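Local atomic coordinates of leucyl-trna synthetase (PDB entry 5FOC), a protein that probably joins leucine to its tRNA at the cost of ATP and, through the editing domain present here, removes wrongly attached amino acids from tRNA. Residues Y239-T244 / Y283-E288; M243-M248 / S319-K324. The protein carries 2 engineered substitutions. One frame throughout, in Å; residues are numbered along the deposited sequence.

How the contacts relate
Contact 1 starts on strand 238-242 and contact 2 in the turn just after it; their segments overlap at M243 and T244. Reading from the N terminus, the chain leaves this strand, passes through strand 254-257 and helices 263-274 and 276-282, and returns at 283-288, where contact 1 closes a loop of 38 intervening residues. It then continues past helix 307-314 to 319-324, where contact 2 closes a longer loop of 70. Contact 2 starts inside the first loop and ends beyond it, so the two cross without nesting. Contact 1 ties the strand end to the chain leaving helix 276-282; contact 2, centred about 16 Å away, ties the following turn to the approach to helix 325-339.

Contact 1 (Y239-T244 / Y283-E288); sequences YILPMT and YNLKEE
P242 meets Y283 through a CH-pi contact, the feature that sets apart an interface with no hydrogen bond between its two segments. P242 CG lies 4.2 Å from the centroid of the Y283 ring, 29° off the ring normal. The displacement is toward the CE2 side: Y283 CE2 is the nearest ring atom to P242 CG at 3.7 Å, while P242 CB comes to 4.0 Å from Y283 OH. The two side chains cross at a slant, not stacked squarely. On Y283, CG stands anti to the carbonyl carbon (chi1 -59°), and the bond leaving its CA already heads for the strand.

The second half is a leucine pair. L241 CD2 touches L285 CD2 at 3.8 Å and reaches L285 CD1 at 4.0 Å. The two side chains cross at about a right angle, so they meet at their ends. Both branches of L285 are used, because CD1 turns also to P242 CD, at 4.4 Å. The backbones stay well apart, with L241 CA 8.5 Å from L285 CA; the gap is filled mainly by buried side chains, though I240 O also touches L285 CD2. An inverse gamma turn centred on N284 lets Y283 and L285 both face the strand.

This is plain apolar packing inside the editing domain, joining the end of a strand of its mixed sheet to the chain that leaves helix 276-282. Strand 238-242 pairs with strands 138-141 and 227-229. Helix 263-274 packs on L241 through L269 and I272, helix 276-282 supplies Y279 to P242 and C280 to L285, and P143 touches both P242 and Y283.

Contact 2 (M243-M248 / S319-K324); sequences MTTIKM and SYKDVK
The chain brings T245 and K321 to within 6.7 Å, CA to CA, by setting two type I beta turns corner to corner, M243 to I246 and S319 to D322. The second is closed by a bond from D322 N to S319 O, whereas the closing bond of the first is weak. An ST turn, with S319 OG accepting from K321 N, overlaps the second.

Y320 bridges the corners. Its hydroxyl shares a 2.6 Å hydrogen bond with T244 OG1, either group being a possible donor, and the two side chains cross at about a right angle. With CG folded back over its own backbone (chi1 83°), Y320 brings one ring face against the side chain of K321, whose CG is 4.0 Å above the centre of the Y320 ring. T245 comes in at the ring edge instead, with OG1 3.6 Å from Y320 CD2. Beside it, M243 CG touches Y320 CE2 at 4.0 Å, the methionine and tyrosine chains running antiparallel to each other. Helix 263-274 lies against Y320: A267 and C268 touch its side chain, and D271 OD2 accepts from its backbone N.

T245 also packs its CG2 on K321 CG, at 3.7 Å. A water links the two segments, bonded to T245 OG1 at 2.8 Å and donating to Y320 O at 2.9 Å.

Contact 1 (Y239-T244 / Y283-E288)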
loop_
_atom_site.group_PDB
_atom_site.type_symbol
_atom_site.label_atom_id
_atom_site.label_comp_id
_atom_site.label_asym_id
_atom_site.label_seq_id
_atom_site.Cartn_x
_atom_site.Cartn_y
_atom_site.Cartn_z
ATOM N N TYR A 239 3.975 -9.683 2.562
ATOM C CA TYR A 239 3.626 -9.398 3.932
ATOM C C TYR A 239 3.720 -7.897 4.135
ATOM O O TYR A 239 4.617 -7.244 3.538
ATOM C CB TYR A 239 4.524 -10.161 4.894
ATOM C CG TYR A 239 4.403 -11.660 4.658
ATOM C CD1 TYR A 239 3.219 -12.318 4.887
ATOM C CD2 TYR A 239 5.460 -12.359 4.118
ATOM C CE1 TYR A 239 3.134 -13.694 4.619
ATOM C CE2 TYR A 239 5.379 -13.743 3.887
ATOM C CZ TYR A 239 4.191 -14.354 4.102
ATOM O OH TYR A 239 4.126 -15.733 3.861
ATOM N N ILE A 240 2.883 -7.420 5.040
ATOM C CA ILE A 240 2.969 -6.000 5.469
ATOM C C ILE A 240 4.125 -5.854 6.450
ATOM O O ILE A 240 4.149 -6.513 7.505
ATOM C CB ILE A 240 1.676 -5.463 6.045
ATOM C CG1 ILE A 240 0.615 -5.486 4.979
ATOM C CG2 ILE A 240 1.864 -4.019 6.541
ATOM C CD1 ILE A 240 -0.773 -5.051 5.363
ATOM N N LEU A 241 5.050 -4.916 6.174
ATOM C CA LEU A 241 6.168 -4.628 7.019
ATOM C C LEU A 241 6.187 -3.155 7.453
ATOM O O LEU A 241 5.650 -2.345 6.724
ATOM C CB LEU A 241 7.473 -4.922 6.303
ATOM C CG LEU A 241 7.813 -6.333 5.823
ATOM C CD1 LEU A 241 9.183 -6.324 5.184
ATOM C CD2 LEU A 241 7.804 -7.273 7.004
ATOM N N PRO A 242 6.770 -2.859 8.602
ATOM C CA PRO A 242 6.790 -1.473 9.093
ATOM C C PRO A 242 7.918 -0.626 8.505
ATOM O O PRO A 242 9.053 -1.035 8.475
ATOM C CB PRO A 242 6.966 -1.646 10.583
ATOM C CG PRO A 242 7.826 -2.865 10.693
ATOM C CD PRO A 242 7.321 -3.793 9.613
ATOM N N MET A 243 7.550 0.597 8.068
ATOM C CA MET A 243 8.525 1.573 7.572
ATOM C C MET A 243 8.142 2.899 8.209
ATOM O O MET A 243 7.141 3.504 7.833
ATOM C CB MET A 243 8.502 1.612 6.066
ATOM C CG MET A 243 9.429 2.671 5.430
ATOM S SD MET A 243 9.287 2.770 3.624
ATOM C CE MET A 243 10.783 2.000 3.051
ATOM N N THR A 244 8.912 3.305 9.230
ATOM C CA THR A 244 8.593 4.516 10.017
ATOM C C THR A 244 8.853 5.805 9.287
ATOM O O THR A 244 8.432 6.844 9.776
ATOM C CB THR A 244 9.356 4.561 11.351
ATOM O OG1 THR A 244 10.784 4.564 11.119
ATOM C CG2 THR A 244 8.941 3.377 12.187
ATOM N N TYR A 283 6.331 -7.182 16.588
ATOM C CA TYR A 283 5.183 -7.312 15.680
ATOM C C TYR A 283 4.793 -8.751 15.438
ATOM O O TYR A 283 5.517 -9.699 15.811
ATOM C CB TYR A 283 5.510 -6.687 14.331
ATOM C CG TYR A 283 5.877 -5.204 14.385
ATOM C CD1 TYR A 283 4.886 -4.229 14.504
ATOM C CD2 TYR A 283 7.205 -4.791 14.319
ATOM C CE1 TYR A 283 5.210 -2.866 14.557
ATOM C CE2 TYR A 283 7.550 -3.409 14.361
ATOM C CZ TYR A 283 6.549 -2.472 14.475
ATOM O OH TYR A 283 6.858 -1.146 14.524
ATOM N N ASN A 284 3.660 -8.939 14.782
ATOM C CA ASN A 284 3.222 -10.302 14.446
ATOM C C ASN A 284 3.955 -10.738 13.177
ATOM O O ASN A 284 3.329 -10.885 12.096
ATOM C CB ASN A 284 1.699 -10.352 14.278
ATOM C CG ASN A 284 0.943 -10.019 15.563
ATOM O OD1 ASN A 284 -0.041 -9.269 15.534
ATOM N ND2 ASN A 284 1.391 -10.564 16.692
ATOM N N LEU A 285 5.283 -10.931 13.331
ATOM C CA LEU A 285 6.226 -11.318 12.257
ATOM C C LEU A 285 7.064 -12.515 12.685
ATOM O O LEU A 285 7.480 -12.602 13.826
ATOM C CB LEU A 285 7.198 -10.170 11.875
ATOM C CG LEU A 285 6.651 -9.019 11.063
ATOM C CD1 LEU A 285 7.734 -7.944 10.967
ATOM C CD2 LEU A 285 6.229 -9.496 9.687
ATOM N N LYS A 286 7.328 -13.410 11.735
ATOM C CA LYS A 286 8.218 -14.546 11.950
ATOM C C LYS A 286 9.344 -14.504 10.955
ATOM O O LYS A 286 9.134 -14.064 9.819
ATOM C CB LYS A 286 7.461 -15.877 11.857
ATOM C CG LYS A 286 6.314 -16.005 12.859
ATOM C CD LYS A 286 5.089 -16.708 12.280
ATOM C CE LYS A 286 4.343 -15.846 11.262
ATOM N NZ LYS A 286 3.114 -16.525 10.759
ATOM N N GLU A 287 10.525 -14.967 11.387
ATOM C CA GLU A 287 11.744 -15.020 10.570
ATOM C C GLU A 287 11.472 -15.524 9.165
ATOM O O GLU A 287 12.021 -15.031 8.199
ATOM C CB GLU A 287 12.767 -16.017 11.169
ATOM C CG GLU A 287 13.394 -15.565 12.466
ATOM C CD GLU A 287 14.784 -16.121 12.710
ATOM O OE1 GLU A 287 15.197 -17.097 12.037
ATOM O OE2 GLU A 287 15.465 -15.567 13.596
ATOM N N GLU A 288 10.672 -16.579 9.067
ATOM C CA GLU A 288 10.401 -17.189 7.769
ATOM C C GLU A 288 9.625 -16.299 6.789
ATOM O O GLU A 288 9.600 -16.588 5.594
ATOM C CB GLU A 288 9.677 -18.521 7.950
ATOM C CG GLU A 288 8.333 -18.399 8.668
ATOM C CD GLU A 288 8.371 -18.985 10.073
ATOM O OE1 GLU A 288 9.331 -18.666 10.849
ATOM O OE2 GLU A 288 7.421 -19.741 10.396
#

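Contact 2 (M243-M248 / S319-K324)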
loop_
_atom_site.group_PDB
_atom_site.type_symbol
_atom_site.label_atom_id
_atom_site.label_comp_id
_atom_site.label_asym_id
_atom_site.label_seq_id
_atom_site.Cartn_x
_atom_site.Cartn_y
_atom_site.Cartn_z
ATOM N N MET A 243 7.550 0.597 8.068
ATOM C CA MET A 243 8.525 1.573 7.572
ATOM C C MET A 243 8.142 2.899 8.209
ATOM O O MET A 243 7.141 3.504 7.833
ATOM C CB MET A 243 8.502 1.612 6.066
ATOM C CG MET A 243 9.429 2.671 5.430
ATOM S SD MET A 243 9.287 2.770 3.624
ATOM C CE MET A 243 10.783 2.000 3.051
ATOM N N THR A 244 8.912 3.305 9.230
ATOM C CA THR A 244 8.593 4.516 10.017
ATOM C C THR A 244 8.853 5.805 9.287
ATOM O O THR A 244 8.432 6.844 9.776
ATOM C CB THR A 244 9.356 4.561 11.351
ATOM O OG1 THR A 244 10.784 4.564 11.119
ATOM C CG2 THR A 244 8.941 3.377 12.187
ATOM N N THR A 245 9.539 5.743 8.146
ATOM C CA THR A 245 9.915 6.969 7.374
ATOM C C THR A 245 8.816 7.356 6.398
ATOM O O THR A 245 8.900 8.402 5.775
ATOM C CB THR A 245 11.185 6.721 6.556
ATOM O OG1 THR A 245 11.029 5.464 5.844
ATOM C CG2 THR A 245 12.368 6.640 7.453
ATOM N N ILE A 246 7.792 6.527 6.226
ATOM C CA ILE A 246 6.629 6.899 5.401
ATOM C C ILE A 246 6.015 8.213 5.935
ATOM O O ILE A 246 5.667 8.314 7.102
ATOM C CB ILE A 246 5.568 5.779 5.365
ATOM C CG1 ILE A 246 6.127 4.674 4.504
ATOM C CG2 ILE A 246 4.235 6.292 4.842
ATOM C CD1 ILE A 246 5.305 3.403 4.627
ATOM N N LYS A 247 5.926 9.220 5.060
ATOM C CA LYS A 247 5.372 10.507 5.444
ATOM C C LYS A 247 3.864 10.547 5.255
ATOM O O LYS A 247 3.360 10.297 4.153
ATOM C CB LYS A 247 6.008 11.624 4.579
ATOM C CG LYS A 247 7.503 11.830 4.805
ATOM C CD LYS A 247 7.848 12.285 6.232
ATOM C CE LYS A 247 9.360 12.285 6.513
ATOM N NZ LYS A 247 9.888 10.866 6.580
ATOM N N MET A 248 3.142 10.870 6.326
ATOM C CA MET A 248 1.699 10.839 6.293
ATOM C C MET A 248 1.037 11.951 5.488
ATOM O O MET A 248 -0.139 11.875 5.207
ATOM C CB MET A 248 1.166 10.802 7.709
ATOM C CG MET A 248 1.572 9.536 8.471
ATOM S SD MET A 248 1.443 7.913 7.639
ATOM C CE MET A 248 -0.327 7.664 7.547
ATOM N N SER A 319 21.315 2.921 7.287
ATOM C CA SER A 319 20.026 2.456 7.746
ATOM C C SER A 319 18.950 3.067 6.836
ATOM O O SER A 319 19.235 3.961 6.002
ATOM C CB SER A 319 19.745 2.881 9.184
ATOM O OG SER A 319 19.411 4.281 9.209
ATOM N N TYR A 320 17.703 2.621 7.015
ATOM C CA TYR A 320 16.606 3.140 6.198
ATOM C C TYR A 320 16.206 4.532 6.653
ATOM O O TYR A 320 15.411 5.174 5.995
ATOM C CB TYR A 320 15.411 2.181 6.111
ATOM C CG TYR A 320 14.407 2.213 7.244
ATOM C CD1 TYR A 320 14.511 1.356 8.355
ATOM C CD2 TYR A 320 13.269 2.992 7.143
ATOM C CE1 TYR A 320 13.568 1.392 9.372
ATOM C CE2 TYR A 320 12.328 3.036 8.133
ATOM C CZ TYR A 320 12.461 2.208 9.247
ATOM O OH TYR A 320 11.485 2.276 10.223
ATOM N N LYS A 321 16.738 4.962 7.791
ATOM C CA LYS A 321 16.540 6.326 8.290
ATOM C C LYS A 321 17.742 7.249 8.093
ATOM O O LYS A 321 17.728 8.392 8.576
ATOM C CB LYS A 321 16.176 6.250 9.775
ATOM C CG LYS A 321 14.857 5.518 10.020
ATOM C CD LYS A 321 14.695 5.032 11.454
ATOM C CE LYS A 321 15.492 3.768 11.680
ATOM N NZ LYS A 321 15.246 3.253 13.046
ATOM N N ASP A 322 18.735 6.807 7.330
ATOM C CA ASP A 322 19.890 7.641 6.919
ATOM C C ASP A 322 19.394 8.913 6.207
ATOM O O ASP A 322 18.620 8.841 5.258
ATOM C CB ASP A 322 20.787 6.792 6.002
ATOM C CG ASP A 322 22.176 7.365 5.799
ATOM O OD1 ASP A 322 22.300 8.603 5.591
ATOM O OD2 ASP A 322 23.156 6.572 5.812
ATOM N N VAL A 323 19.853 10.083 6.663
ATOM C CA VAL A 323 19.473 11.367 6.047
ATOM C C VAL A 323 19.847 11.495 4.578
ATOM O O VAL A 323 19.252 12.311 3.855
ATOM C CB VAL A 323 20.071 12.581 6.811
ATOM C CG1 VAL A 323 19.539 12.640 8.226
ATOM C CG2 VAL A 323 21.603 12.622 6.746
ATOM N N LYS A 324 20.851 10.750 4.138
ATOM C CA LYS A 324 21.287 10.852 2.762
ATOM C C LYS A 324 20.379 10.080 1.802
ATOM O O LYS A 324 20.452 10.291 0.593
ATOM C CB LYS A 324 22.772 10.470 2.625
ATOM C CG LYS A 324 23.023 8.986 2.516
ATOM C CD LYS A 324 24.464 8.566 2.827
ATOM C CE LYS A 324 24.522 7.065 3.119
ATOM N NZ LYS A 324 25.512 6.678 4.181
HETATM O O HOH W 1 13.202 5.153 4.126
#